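Local coordinates for protein CzcP cation efflux P1-ATPase (Ralstonia metallidurans, PDB 4U9R) that probably exports zinc, cadmium and cobalt ions by ATP-driven transport as a P-type pump, this chain being its N-terminal ferredoxin-like, metal-binding extension, at residues A[37-42]-A[142-147]; A[59-64]-A[74-79]; A[100-105]-A[146-151]; A[128-133]-A[150-155]. One frame throughout, in Å; residues are numbered along the deposited sequence.

Interaction 1 (A[37-42]-A[142-147]). With CD (cadmium ion), chain B.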
loop_
_atom_site.group_PDB
_atom_site.type_symbol
_atom_site.label_atom_id
_atom_site.label_comp_id
_atom_site.label_asym_id
_atom_site.label_seq_id
_atom_site.Cartn_x
_atom_site.Cartn_y
_atom_site.Cartn_z
ATOM N N LEU A 37 -4.510 -3.553 -3.123
ATOM C CA LEU A 37 -3.831 -3.717 -1.853
ATOM C C LEU A 37 -4.380 -4.966 -1.169
ATOM O O LEU A 37 -5.565 -5.287 -1.336
ATOM C CB LEU A 37 -4.070 -2.515 -0.942
ATOM C CG LEU A 37 -3.697 -1.114 -1.448
ATOM C CD1 LEU A 37 -3.726 -0.148 -0.275
ATOM C CD2 LEU A 37 -2.334 -1.092 -2.098
ATOM N N PRO A 38 -3.531 -5.673 -0.394
ATOM C CA PRO A 38 -4.021 -6.779 0.435
ATOM C C PRO A 38 -5.096 -6.331 1.415
ATOM O O PRO A 38 -6.158 -6.951 1.506
ATOM C CB PRO A 38 -2.768 -7.247 1.197
ATOM C CG PRO A 38 -1.731 -6.200 0.984
ATOM C CD PRO A 38 -2.065 -5.542 -0.317
ATOM N N ASP A 39 -4.811 -5.257 2.142
ATOM C CA ASP A 39 -5.784 -4.652 3.044
ATOM C C ASP A 39 -5.494 -3.155 3.178
ATOM O O ASP A 39 -4.504 -2.650 2.638
ATOM C CB ASP A 39 -5.770 -5.355 4.411
ATOM C CG ASP A 39 -4.382 -5.426 5.033
ATOM O OD1 ASP A 39 -3.563 -4.517 4.809
ATOM O OD2 ASP A 39 -4.101 -6.396 5.767
ATOM N N SER A 40 -6.355 -2.465 3.913
ATOM C CA SER A 40 -6.232 -1.030 4.120
ATOM C C SER A 40 -5.142 -0.677 5.133
ATOM O O SER A 40 -4.912 0.507 5.431
ATOM C CB SER A 40 -7.568 -0.468 4.581
ATOM O OG SER A 40 -7.882 -0.963 5.858
ATOM N N SER A 41 -4.474 -1.694 5.670
ATOM C CA SER A 41 -3.340 -1.470 6.539
ATOM C C SER A 41 -2.014 -1.463 5.758
ATOM O O SER A 41 -0.971 -1.124 6.324
ATOM C CB SER A 41 -3.321 -2.554 7.617
ATOM O OG SER A 41 -4.621 -2.730 8.163
ATOM N N ASP A 42 -2.047 -1.827 4.470
ATOM C CA ASP A 42 -0.845 -1.783 3.608
ATOM C C ASP A 42 -0.296 -0.352 3.680
ATOM O O ASP A 42 -1.069 0.599 3.735
ATOM C CB ASP A 42 -1.196 -2.235 2.177
ATOM C CG ASP A 42 -0.014 -2.108 1.174
ATOM O OD1 ASP A 42 0.279 -0.998 0.772
ATOM O OD2 ASP A 42 0.603 -3.105 0.747
ATOM N N ILE A 142 2.766 -17.923 4.279
ATOM C CA ILE A 142 2.135 -16.843 3.504
ATOM C C ILE A 142 3.074 -15.639 3.500
ATOM O O ILE A 142 3.347 -15.048 4.550
ATOM C CB ILE A 142 0.760 -16.432 4.062
ATOM C CG1 ILE A 142 -0.275 -17.535 3.805
ATOM C CG2 ILE A 142 0.294 -15.118 3.436
ATOM C CD1 ILE A 142 -0.803 -17.569 2.383
ATOM N N ALA A 143 3.571 -15.296 2.310
ATOM C CA ALA A 143 4.520 -14.193 2.142
ATOM C C ALA A 143 3.788 -12.904 1.739
ATOM O O ALA A 143 3.145 -12.863 0.691
ATOM C CB ALA A 143 5.573 -14.554 1.096
ATOM N N ARG A 144 3.914 -11.872 2.580
ATOM C CA ARG A 144 3.338 -10.532 2.355
ATOM C C ARG A 144 4.465 -9.553 2.023
ATOM O O ARG A 144 5.150 -9.077 2.922
ATOM C CB ARG A 144 2.609 -10.067 3.625
ATOM C CG ARG A 144 2.177 -8.598 3.647
ATOM C CD ARG A 144 1.873 -8.109 5.061
ATOM N NE ARG A 144 1.066 -6.894 5.035
ATOM C CZ ARG A 144 -0.235 -6.857 4.741
ATOM N NH1 ARG A 144 -0.899 -7.969 4.449
ATOM N NH2 ARG A 144 -0.884 -5.700 4.735
ATOM N N VAL A 145 4.644 -9.241 0.745
ATOM C CA VAL A 145 5.759 -8.389 0.305
ATOM C C VAL A 145 5.247 -7.089 -0.352
ATOM O O VAL A 145 4.094 -7.005 -0.805
ATOM C CB VAL A 145 6.723 -9.172 -0.634
ATOM C CG1 VAL A 145 6.033 -9.587 -1.918
ATOM C CG2 VAL A 145 7.978 -8.383 -0.963
ATOM N N GLU A 146 6.099 -6.070 -0.353
ATOM C CA GLU A 146 5.824 -4.822 -1.048
ATOM C C GLU A 146 7.093 -4.404 -1.743
ATOM O O GLU A 146 8.165 -4.482 -1.143
ATOM C CB GLU A 146 5.383 -3.758 -0.052
ATOM C CG GLU A 146 5.235 -2.355 -0.648
ATOM C CD GLU A 146 4.026 -1.625 -0.111
ATOM O OE1 GLU A 146 3.388 -2.128 0.829
ATOM O OE2 GLU A 146 3.702 -0.556 -0.656
ATOM N N PHE A 147 6.988 -3.971 -2.996
ATOM C CA PHE A 147 8.179 -3.711 -3.790
ATOM C C PHE A 147 8.112 -2.532 -4.759
ATOM O O PHE A 147 7.043 -2.123 -5.196
ATOM C CB PHE A 147 8.578 -4.976 -4.564
ATOM C CG PHE A 147 7.479 -5.563 -5.399
ATOM C CD1 PHE A 147 6.524 -6.375 -4.824
ATOM C CD2 PHE A 147 7.424 -5.337 -6.764
ATOM C CE1 PHE A 147 5.521 -6.935 -5.590
ATOM C CE2 PHE A 147 6.418 -5.886 -7.545
ATOM C CZ PHE A 147 5.463 -6.688 -6.955
HETATM CD CD CD B . 1.639 -1.026 -0.832
#
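Arg144 reaches from strand 142-147 to the loop 37-42, where it meets Asp39 and Pro38. Its CB already leaves the strand toward the loop; with CG anti to the backbone N (chi1 169°) and the chain extended as far as NE, the side chain carries the guanidinium to the loop although the CA atoms of Pro38 and Arg144 are 8.5 Å apart. At the tip, NH1 of Arg144 lies 3.8 Å from Pro38 CB, and NH2 donates to Asp39 OD1 at 2.9 Å. The oxygen sits at the guanidinium edge, close to its plane. NH2, however, approaches the syn side of OD1 tilted by 32° from the carboxylate plane, and the angle at the hydrogen is 141°, so the hydrogen bond within this salt bridge is bent. Ser41 N adds a weak bond to the same OD1 inside the type I turn from Asp39 to Asp42.

Asp42 and Glu146 arrive from opposite directions at a cadmium ion. Asp42 OD1 binds it at 2.1 Å, and Glu146 chelates it, OE2 at 2.1 Å and OE1 at 2.6 Å. The cation brings two acceptors together, Asp42 OD2 and Glu146 OE1 being 3.0 Å apart. Arg47 also donates to Glu146 OE2. Asp42 is the N-cap of helix 43-53, and Cys44 and His105 complete this cadmium site between a helix start and a ferredoxin-like sheet.

Interaction 2 (A[59-64]-A[74-79]). With CD (cadmium ion), chain C; TCE (3,3',3''-phosphanetriyltripropanoic acid), chain D.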
loop_
_atom_site.group_PDB
_atom_site.type_symbol
_atom_site.label_atom_id
_atom_site.label_comp_id
_atom_site.label_asym_id
_atom_site.label_seq_id
_atom_site.Cartn_x
_atom_site.Cartn_y
_atom_site.Cartn_z
ATOM N N GLU A 59 -6.569 20.245 5.682
ATOM C CA GLU A 59 -6.792 20.410 7.107
ATOM C C GLU A 59 -6.743 19.089 7.845
ATOM O O GLU A 59 -6.445 19.028 9.045
ATOM C CB GLU A 59 -8.150 21.097 7.340
ATOM C CG GLU A 59 -8.184 22.537 6.858
ATOM C CD GLU A 59 -7.354 23.467 7.741
ATOM O OE1 GLU A 59 -7.435 23.328 8.982
ATOM O OE2 GLU A 59 -6.613 24.332 7.196
ATOM N N ALA A 60 -7.044 18.022 7.135
ATOM C CA ALA A 60 -6.880 16.692 7.674
ATOM C C ALA A 60 -7.052 15.668 6.595
ATOM O O ALA A 60 -7.636 15.919 5.514
ATOM C CB ALA A 60 -7.901 16.428 8.777
ATOM N N ALA A 61 -6.547 14.500 6.894
ATOM C CA ALA A 61 -6.719 13.370 6.052
ATOM C C ALA A 61 -6.633 12.119 6.919
ATOM O O ALA A 61 -5.744 12.006 7.788
ATOM C CB ALA A 61 -5.646 13.375 4.970
ATOM N N HIS A 62 -7.555 11.183 6.700
ATOM C CA HIS A 62 -7.611 9.982 7.526
ATOM C C HIS A 62 -8.475 8.923 6.855
ATOM O O HIS A 62 -9.226 9.196 5.869
ATOM C CB HIS A 62 -8.127 10.317 8.951
ATOM C CG HIS A 62 -9.522 10.864 8.981
ATOM N ND1 HIS A 62 -10.603 10.122 9.400
ATOM C CD2 HIS A 62 -10.017 12.068 8.608
ATOM C CE1 HIS A 62 -11.700 10.853 9.302
ATOM N NE2 HIS A 62 -11.372 12.040 8.830
ATOM N N ILE A 63 -8.331 7.708 7.342
ATOM C CA ILE A 63 -9.090 6.568 6.860
ATOM C C ILE A 63 -10.389 6.472 7.623
ATOM O O ILE A 63 -10.426 6.774 8.812
ATOM C CB ILE A 63 -8.315 5.259 7.074
ATOM C CG1 ILE A 63 -6.968 5.328 6.385
ATOM C CG2 ILE A 63 -9.068 4.047 6.535
ATOM C CD1 ILE A 63 -5.825 5.253 7.381
ATOM N N LYS A 64 -11.452 6.088 6.916
ATOM C CA LYS A 64 -12.764 5.718 7.490
ATOM C C LYS A 64 -12.956 4.237 7.229
ATOM O O LYS A 64 -13.118 3.807 6.074
ATOM C CB LYS A 64 -13.894 6.445 6.787
ATOM C CG LYS A 64 -13.676 7.941 6.664
ATOM C CD LYS A 64 -14.261 8.662 7.838
ATOM C CE LYS A 64 -15.771 8.672 7.732
ATOM N NZ LYS A 64 -16.325 8.265 9.040
ATOM N N ILE A 74 -10.995 7.115 2.245
ATOM C CA ILE A 74 -10.235 8.217 2.822
ATOM C C ILE A 74 -11.110 9.413 2.821
ATOM O O ILE A 74 -11.874 9.634 1.875
ATOM C CB ILE A 74 -8.892 8.522 2.146
ATOM C CG1 ILE A 74 -9.045 8.892 0.702
ATOM C CG2 ILE A 74 -7.969 7.304 2.235
ATOM C CD1 ILE A 74 -7.854 9.710 0.263
ATOM N N CYS A 75 -10.979 10.175 3.888
ATOM C CA CYS A 75 -11.686 11.369 4.069
ATOM C C CYS A 75 -10.645 12.468 4.197
ATOM O O CYS A 75 -9.703 12.372 4.986
ATOM C CB CYS A 75 -12.587 11.229 5.296
ATOM S SG CYS A 75 -13.603 12.684 5.626
ATOM N N VAL A 76 -10.822 13.527 3.407
ATOM C CA VAL A 76 -9.917 14.631 3.388
ATOM C C VAL A 76 -10.709 15.881 3.691
ATOM O O VAL A 76 -11.710 16.137 3.059
ATOM C CB VAL A 76 -9.265 14.771 2.001
ATOM C CG1 VAL A 76 -8.345 15.982 1.927
ATOM C CG2 VAL A 76 -8.436 13.550 1.666
ATOM N N HIS A 77 -10.245 16.647 4.669
ATOM C CA HIS A 77 -10.823 17.889 5.021
ATOM C C HIS A 77 -9.948 18.999 4.435
ATOM O O HIS A 77 -8.720 18.976 4.531
ATOM C CB HIS A 77 -10.854 18.063 6.541
ATOM C CG HIS A 77 -11.530 16.945 7.294
ATOM N ND1 HIS A 77 -11.864 17.083 8.627
ATOM C CD2 HIS A 77 -11.872 15.673 6.959
ATOM C CE1 HIS A 77 -12.428 15.970 9.064
ATOM N NE2 HIS A 77 -12.468 15.101 8.072
ATOM N N TYR A 78 -10.590 19.968 3.813
ATOM C CA TYR A 78 -9.892 21.063 3.231
ATOM C C TYR A 78 -10.597 22.395 3.550
ATOM O O TYR A 78 -11.798 22.450 3.914
ATOM C CB TYR A 78 -9.737 20.836 1.730
ATOM C CG TYR A 78 -11.033 20.885 0.971
ATOM C CD1 TYR A 78 -11.874 19.771 0.935
ATOM C CD2 TYR A 78 -11.431 22.053 0.297
ATOM C CE1 TYR A 78 -13.071 19.811 0.252
ATOM C CE2 TYR A 78 -12.635 22.098 -0.396
ATOM C CZ TYR A 78 -13.446 20.957 -0.397
ATOM O OH TYR A 78 -14.624 20.940 -1.043
ATOM N N ASP A 79 -9.811 23.451 3.422
ATOM C CA ASP A 79 -10.246 24.841 3.538
ATOM C C ASP A 79 -10.560 25.365 2.141
ATOM O O ASP A 79 -9.644 25.638 1.356
ATOM C CB ASP A 79 -9.075 25.642 4.132
ATOM C CG ASP A 79 -9.385 27.118 4.302
ATOM O OD1 ASP A 79 -10.498 27.564 3.936
ATOM O OD2 ASP A 79 -8.494 27.824 4.820
HETATM CD CD CD C . -13.192 13.058 8.070
HETATM O O16 TCE D . -19.983 10.816 10.658
HETATM C C14 TCE D . -19.321 11.018 9.615
HETATM O O15 TCE D . -19.825 11.305 8.506
HETATM C C5 TCE D . -17.810 10.911 9.693
HETATM C C2 TCE D . -17.107 12.247 9.669
HETATM P P TCE D . -15.275 12.173 9.585
HETATM C C3 TCE D . -14.840 10.944 10.875
HETATM C C6 TCE D . -13.799 11.530 11.817
HETATM C C8 TCE D . -14.056 11.214 13.278
HETATM O O10 TCE D . -13.099 10.770 13.952
HETATM O O9 TCE D . -15.206 11.412 13.732
HETATM C C1 TCE D . -14.751 13.770 10.322
HETATM C C4 TCE D . -15.475 13.910 11.659
HETATM C C11 TCE D . -14.687 14.684 12.698
HETATM O O12 TCE D . -14.166 15.771 12.356
HETATM O O13 TCE D . -14.600 14.192 13.845
#
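His62 and His77 grip one cadmium ion through their NE2 atoms, each bond 2.2 Å long, and Cys75 contributes SG at 2.5 Å. The phosphorus of the bound phosphine lies 2.7 Å from the ion, consistent with a fourth ligand. The two imidazoles meet obliquely, their planes 74° apart, with His77 NE2 at the edge of the His62 ring. A chi1 of 62° places the His62 ring between its own backbone N and carbonyl carbon, from where it bends toward strand 74-78.

Behind the metal, the backbones form an antiparallel hairpin at the edge of the three-stranded sheet 24-29, 73-78, 58-64 of a ferredoxin-like fold. His62 and Cys75 are a hydrogen-bonded pair; the Cys75 N to His62 O bond is 2.8 Å long and nearly straight (175°). Farther along, His77 O accepts from both Glu59 N and Ala60 N on the same face of its carbonyl plane, which defines a classic beta bulge.

Carbon packs on both imidazoles: Ala60 CB lies over one face of the His77 ring and Cys75 CB over one face of the His62 ring, each 4.2 Å from the centroid. On the other face of the sheet, Ala61 CB and Val76 CG2 touch beneath helices 43-53 and 85-102.

Interaction 3 (A[100-105]-A[146-151]). With CD (cadmium ion), chain B.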
loop_
_atom_site.group_PDB
_atom_site.type_symbol
_atom_site.label_atom_id
_atom_site.label_comp_id
_atom_site.label_asym_id
_atom_site.label_seq_id
_atom_site.Cartn_x
_atom_site.Cartn_y
_atom_site.Cartn_z
ATOM N N SER A 100 0.193 4.070 -6.490
ATOM C CA SER A 100 -0.328 2.850 -7.043
ATOM C C SER A 100 0.524 2.261 -8.183
ATOM O O SER A 100 0.641 1.037 -8.299
ATOM C CB SER A 100 -1.724 3.107 -7.578
ATOM O OG SER A 100 -2.308 1.917 -8.046
ATOM N N SER A 101 1.095 3.117 -9.028
ATOM C CA SER A 101 1.887 2.645 -10.158
ATOM C C SER A 101 3.292 2.248 -9.721
ATOM O O SER A 101 3.944 1.419 -10.351
ATOM C CB SER A 101 2.000 3.736 -11.194
ATOM O OG SER A 101 2.937 4.722 -10.797
ATOM N N ARG A 102 3.748 2.875 -8.639
ATOM C CA ARG A 102 5.107 2.751 -8.194
ATOM C C ARG A 102 5.332 1.529 -7.320
ATOM O O ARG A 102 6.390 0.925 -7.422
ATOM C CB ARG A 102 5.550 4.021 -7.464
ATOM C CG ARG A 102 6.959 3.934 -6.912
ATOM C CD ARG A 102 7.641 5.289 -6.875
ATOM N NE ARG A 102 8.967 5.199 -6.270
ATOM C CZ ARG A 102 10.030 4.652 -6.854
ATOM N NH1 ARG A 102 9.948 4.131 -8.080
ATOM N NH2 ARG A 102 11.189 4.621 -6.207
ATOM N N PHE A 103 4.357 1.170 -6.478
ATOM C CA PHE A 103 4.518 0.072 -5.514
ATOM C C PHE A 103 3.678 -1.136 -5.805
ATOM O O PHE A 103 2.450 -1.048 -5.834
ATOM C CB PHE A 103 4.209 0.528 -4.092
ATOM C CG PHE A 103 5.085 1.637 -3.641
ATOM C CD1 PHE A 103 6.343 1.376 -3.144
ATOM C CD2 PHE A 103 4.666 2.957 -3.756
ATOM C CE1 PHE A 103 7.177 2.413 -2.756
ATOM C CE2 PHE A 103 5.483 3.987 -3.358
ATOM C CZ PHE A 103 6.743 3.720 -2.863
ATOM N N GLY A 104 4.362 -2.275 -5.960
ATOM C CA GLY A 104 3.727 -3.552 -6.237
ATOM C C GLY A 104 3.530 -4.348 -4.971
ATOM O O GLY A 104 4.157 -4.072 -3.948
ATOM N N HIS A 105 2.627 -5.319 -5.044
ATOM C CA HIS A 105 2.398 -6.274 -3.965
ATOM C C HIS A 105 2.081 -7.651 -4.544
ATOM O O HIS A 105 1.339 -7.770 -5.520
ATOM C CB HIS A 105 1.231 -5.850 -3.089
ATOM C CG HIS A 105 1.040 -4.373 -3.029
ATOM N ND1 HIS A 105 0.287 -3.690 -3.959
ATOM C CD2 HIS A 105 1.525 -3.446 -2.175
ATOM C CE1 HIS A 105 0.313 -2.404 -3.676
ATOM N NE2 HIS A 105 1.057 -2.230 -2.598
ATOM N N GLU A 146 6.099 -6.070 -0.353
ATOM C CA GLU A 146 5.824 -4.822 -1.048
ATOM C C GLU A 146 7.093 -4.404 -1.743
ATOM O O GLU A 146 8.165 -4.482 -1.143
ATOM C CB GLU A 146 5.383 -3.758 -0.052
ATOM C CG GLU A 146 5.235 -2.355 -0.648
ATOM C CD GLU A 146 4.026 -1.625 -0.111
ATOM O OE1 GLU A 146 3.388 -2.128 0.829
ATOM O OE2 GLU A 146 3.702 -0.556 -0.656
ATOM N N PHE A 147 6.988 -3.971 -2.996
ATOM C CA PHE A 147 8.179 -3.711 -3.790
ATOM C C PHE A 147 8.112 -2.532 -4.759
ATOM O O PHE A 147 7.043 -2.123 -5.196
ATOM C CB PHE A 147 8.578 -4.976 -4.564
ATOM C CG PHE A 147 7.479 -5.563 -5.399
ATOM C CD1 PHE A 147 6.524 -6.375 -4.824
ATOM C CD2 PHE A 147 7.424 -5.337 -6.764
ATOM C CE1 PHE A 147 5.521 -6.935 -5.590
ATOM C CE2 PHE A 147 6.418 -5.886 -7.545
ATOM C CZ PHE A 147 5.463 -6.688 -6.955
ATOM N N ASP A 148 9.302 -2.034 -5.101
ATOM C CA ASP A 148 9.493 -0.902 -5.989
ATOM C C ASP A 148 9.534 -1.379 -7.448
ATOM O O ASP A 148 10.530 -1.942 -7.903
ATOM C CB ASP A 148 10.786 -0.160 -5.597
ATOM C CG ASP A 148 11.129 0.999 -6.533
ATOM O OD1 ASP A 148 10.457 1.182 -7.570
ATOM O OD2 ASP A 148 12.098 1.722 -6.225
ATOM N N ASN A 149 8.442 -1.122 -8.167
ATOM C CA ASN A 149 8.252 -1.556 -9.553
ATOM C C ASN A 149 9.274 -1.052 -10.569
ATOM O O ASN A 149 9.302 -1.543 -11.698
ATOM C CB ASN A 149 6.862 -1.134 -10.042
ATOM C CG ASN A 149 5.754 -2.013 -9.508
ATOM O OD1 ASN A 149 5.979 -3.162 -9.139
ATOM N ND2 ASN A 149 4.537 -1.479 -9.487
ATOM N N ASP A 150 10.063 -0.044 -10.205
ATOM C CA ASP A 150 11.097 0.468 -11.100
ATOM C C ASP A 150 12.412 -0.289 -10.909
ATOM O O ASP A 150 13.279 -0.256 -11.785
ATOM C CB ASP A 150 11.306 1.983 -10.905
ATOM C CG ASP A 150 10.123 2.820 -11.407
ATOM O OD1 ASP A 150 9.567 2.513 -12.487
ATOM O OD2 ASP A 150 9.756 3.797 -10.721
ATOM N N ARG A 151 12.557 -0.967 -9.770
ATOM C CA ARG A 151 13.746 -1.781 -9.498
ATOM C C ARG A 151 13.508 -3.268 -9.760
ATOM O O ARG A 151 14.395 -3.948 -10.276
ATOM C CB ARG A 151 14.240 -1.564 -8.063
ATOM C CG ARG A 151 15.225 -0.409 -7.915
ATOM C CD ARG A 151 15.214 0.149 -6.500
ATOM N NE ARG A 151 16.431 0.897 -6.174
ATOM C CZ ARG A 151 17.425 0.465 -5.393
ATOM N NH1 ARG A 151 17.389 -0.736 -4.819
ATOM N NH2 ARG A 151 18.478 1.251 -5.177
HETATM CD CD CD B . 1.639 -1.026 -0.832
#
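The Phe147 ring lays one face over Gly104, whose CA sits over that face, 3.8 Å from the ring centroid. At the far end of the contact, the guanidinium of Arg102 has the Asp148 carboxylate over one face and Asp150 OD2 at its edge. Both groups flank the antiparallel pairing of strands 103-105 and 146-148, the edge and centre of a three-stranded sheet in this ferredoxin-like fold. Gly104 and Phe147 are its hydrogen-bonded pair: Gly104 N donates to Phe147 O at 2.8 Å, and Phe147 N returns a bond to Gly104 O.

A chi1 of 54° holds the Phe147 ring above its own strand, from where it extends onto the glycine next door. On the opposite face of the sheet, His105 and Glu146 lie side by side with their planes 81° apart, and Glu146 OE2 comes up at the imidazole edge. His105 NE2 binds the cadmium ion at 2.2 Å. Phe103, on that same face, makes a cation-pi contact with Arg47.

Where helix 85-102 ends, Arg102 O accepts from Asn149 N. Arg102 NH1 is 2.7 Å from Asp150 OD2 and 3.0 Å from Asp148 OD1. The latter oxygen stands well out of the guanidinium plane, so that bridge is one of charge alone. Asp150 N closes an Asx turn onto Asp148 OD1. Asn149 ND2, with Ser101 O in its amide plane, donates to that oxygen at 3.1 Å and 175°.

Interaction 4 (A[128-133]-A[150-155])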
loop_
_atom_site.group_PDB
_atom_site.type_symbol
_atom_site.label_atom_id
_atom_site.label_comp_id
_atom_site.label_asym_id
_atom_site.label_seq_id
_atom_site.Cartn_x
_atom_site.Cartn_y
_atom_site.Cartn_z
ATOM N N ALA A 128 16.475 -8.541 1.366
ATOM C CA ALA A 128 17.788 -8.312 0.756
ATOM C C ALA A 128 17.784 -8.262 -0.775
ATOM O O ALA A 128 18.783 -7.860 -1.381
ATOM C CB ALA A 128 18.774 -9.364 1.238
ATOM N N LEU A 129 16.680 -8.666 -1.404
ATOM C CA LEU A 129 16.553 -8.570 -2.864
ATOM C C LEU A 129 16.512 -7.098 -3.305
ATOM O O LEU A 129 16.059 -6.239 -2.547
ATOM C CB LEU A 129 15.295 -9.292 -3.342
ATOM C CG LEU A 129 15.244 -10.795 -3.072
ATOM C CD1 LEU A 129 13.816 -11.315 -3.127
ATOM C CD2 LEU A 129 16.132 -11.539 -4.054
ATOM N N PRO A 130 16.958 -6.808 -4.545
ATOM C CA PRO A 130 17.246 -5.425 -4.955
ATOM C C PRO A 130 16.082 -4.410 -4.920
ATOM O O PRO A 130 16.350 -3.206 -4.891
ATOM C CB PRO A 130 17.761 -5.581 -6.400
ATOM C CG PRO A 130 18.096 -7.025 -6.561
ATOM C CD PRO A 130 17.140 -7.748 -5.669
ATOM N N GLY A 131 14.824 -4.866 -4.917
ATOM C CA GLY A 131 13.669 -3.948 -5.015
ATOM C C GLY A 131 12.594 -4.056 -3.942
ATOM O O GLY A 131 11.520 -3.468 -4.068
ATOM N N VAL A 132 12.881 -4.789 -2.877
ATOM C CA VAL A 132 11.890 -5.054 -1.848
ATOM C C VAL A 132 11.939 -3.983 -0.759
ATOM O O VAL A 132 13.017 -3.506 -0.402
ATOM C CB VAL A 132 12.110 -6.454 -1.237
ATOM C CG1 VAL A 132 11.254 -6.663 0.002
ATOM C CG2 VAL A 132 11.817 -7.522 -2.277
ATOM N N ILE A 133 10.763 -3.636 -0.227
ATOM C CA ILE A 133 10.620 -2.601 0.795
ATOM C C ILE A 133 10.219 -3.185 2.139
ATOM O O ILE A 133 10.900 -2.977 3.134
ATOM C CB ILE A 133 9.554 -1.563 0.368
ATOM C CG1 ILE A 133 10.022 -0.815 -0.883
ATOM C CG2 ILE A 133 9.269 -0.568 1.492
ATOM C CD1 ILE A 133 8.884 -0.289 -1.726
ATOM N N ASP A 150 10.063 -0.044 -10.205
ATOM C CA ASP A 150 11.097 0.468 -11.100
ATOM C C ASP A 150 12.412 -0.289 -10.909
ATOM O O ASP A 150 13.279 -0.256 -11.785
ATOM C CB ASP A 150 11.306 1.983 -10.905
ATOM C CG ASP A 150 10.123 2.820 -11.407
ATOM O OD1 ASP A 150 9.567 2.513 -12.487
ATOM O OD2 ASP A 150 9.756 3.797 -10.721
ATOM N N ARG A 151 12.557 -0.967 -9.770
ATOM C CA ARG A 151 13.746 -1.781 -9.498
ATOM C C ARG A 151 13.508 -3.268 -9.760
ATOM O O ARG A 151 14.395 -3.948 -10.276
ATOM C CB ARG A 151 14.240 -1.564 -8.063
ATOM C CG ARG A 151 15.225 -0.409 -7.915
ATOM C CD ARG A 151 15.214 0.149 -6.500
ATOM N NE ARG A 151 16.431 0.897 -6.174
ATOM C CZ ARG A 151 17.425 0.465 -5.393
ATOM N NH1 ARG A 151 17.389 -0.736 -4.819
ATOM N NH2 ARG A 151 18.478 1.251 -5.177
ATOM N N ILE A 152 12.326 -3.769 -9.407
ATOM C CA ILE A 152 12.029 -5.205 -9.482
ATOM C C ILE A 152 10.556 -5.409 -9.846
ATOM O O ILE A 152 9.744 -4.504 -9.672
ATOM C CB ILE A 152 12.360 -5.889 -8.125
ATOM C CG1 ILE A 152 13.875 -5.895 -7.854
ATOM C CG2 ILE A 152 11.850 -7.322 -8.049
ATOM C CD1 ILE A 152 14.715 -6.722 -8.814
ATOM N N SER A 153 10.230 -6.581 -10.386
ATOM C CA SER A 153 8.839 -6.997 -10.593
ATOM C C SER A 153 8.528 -8.244 -9.756
ATOM O O SER A 153 9.400 -8.779 -9.085
ATOM C CB SER A 153 8.572 -7.275 -12.079
ATOM O OG SER A 153 9.288 -8.416 -12.531
ATOM N N ALA A 154 7.280 -8.698 -9.812
ATOM C CA ALA A 154 6.858 -9.911 -9.114
ATOM C C ALA A 154 7.410 -11.188 -9.772
ATOM O O ALA A 154 7.668 -12.183 -9.084
ATOM C CB ALA A 154 5.340 -9.970 -9.038
ATOM N N ALA A 155 7.586 -11.166 -11.094
ATOM C CA ALA A 155 8.193 -12.290 -11.805
ATOM C C ALA A 155 9.606 -12.498 -11.286
ATOM O O ALA A 155 9.992 -13.615 -10.976
ATOM C CB ALA A 155 8.197 -12.046 -13.307
#
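Gly131 and Ile152 bring the two backbones together, their CA atoms 4.9 Å apart. Gly131 belongs to a type I beta turn from Leu129 to Val132 that leads into strand 132-137. Opposite it, residues 150-153 run without regular structure until Ser153, the N-cap of helix 154-162, whose OG makes a weak bond to Gly156 N. Because Gly131 carries no side chain, Ile152 CG1 can press on the peptide itself, 3.3 Å from Gly131 N.

The contact thus joins two connections at one end of a ferredoxin-like sheet: the turn entering strand 132-137 and the link from strand 142-148 to the last helix. Gly131 is also backbone-bonded to Asp148, so the turn is fixed to the central strand as well.

Ile152 places CG1 beside its backbone N (chi1 -68°), and a second bend at chi2 swings CD1 over toward Pro130. There CD1 of Ile152 lies about equally far, 4.1 Å, from CB, CG and CD of the Pro130 ring. Ile157 of helix 154-162 touches both Ile152 and Val132, extending this apolar patch.

Arg151 reaches the same two residues with its own side chain: its CB is 3.9 Å from Gly131 CA, and an extended chain brings NH1 to Pro130 O at 2.7 Å. The oxygen lies at the edge of the guanidinium, near its plane, and NH1 approaches nearly along the C=O axis, but the angle at the hydrogen is 134°.

In the fold
Two cadmium sites divide the contacts. Interactions 1 and 3 share Glu146 and one ion: interaction 1 supplies Asp42 from the loop, interaction 3 His105 from the edge strand, and Asp42 OD2 comes within 3.1 Å of His105 CD2. Interaction 2 holds the second ion with its phosphine; its centre is 23 Å from that of interaction 1 and 25 Å from that of interaction 3, although it is nested in the chain loop that interaction 1 closes. Interaction 4 binds no metal but continues the sheet of interaction 3, with centres 8 Å apart: Asp148 N lies 2.8 Å from Gly131 O, and Glu146 O lies 2.9 Å from Ile133 N.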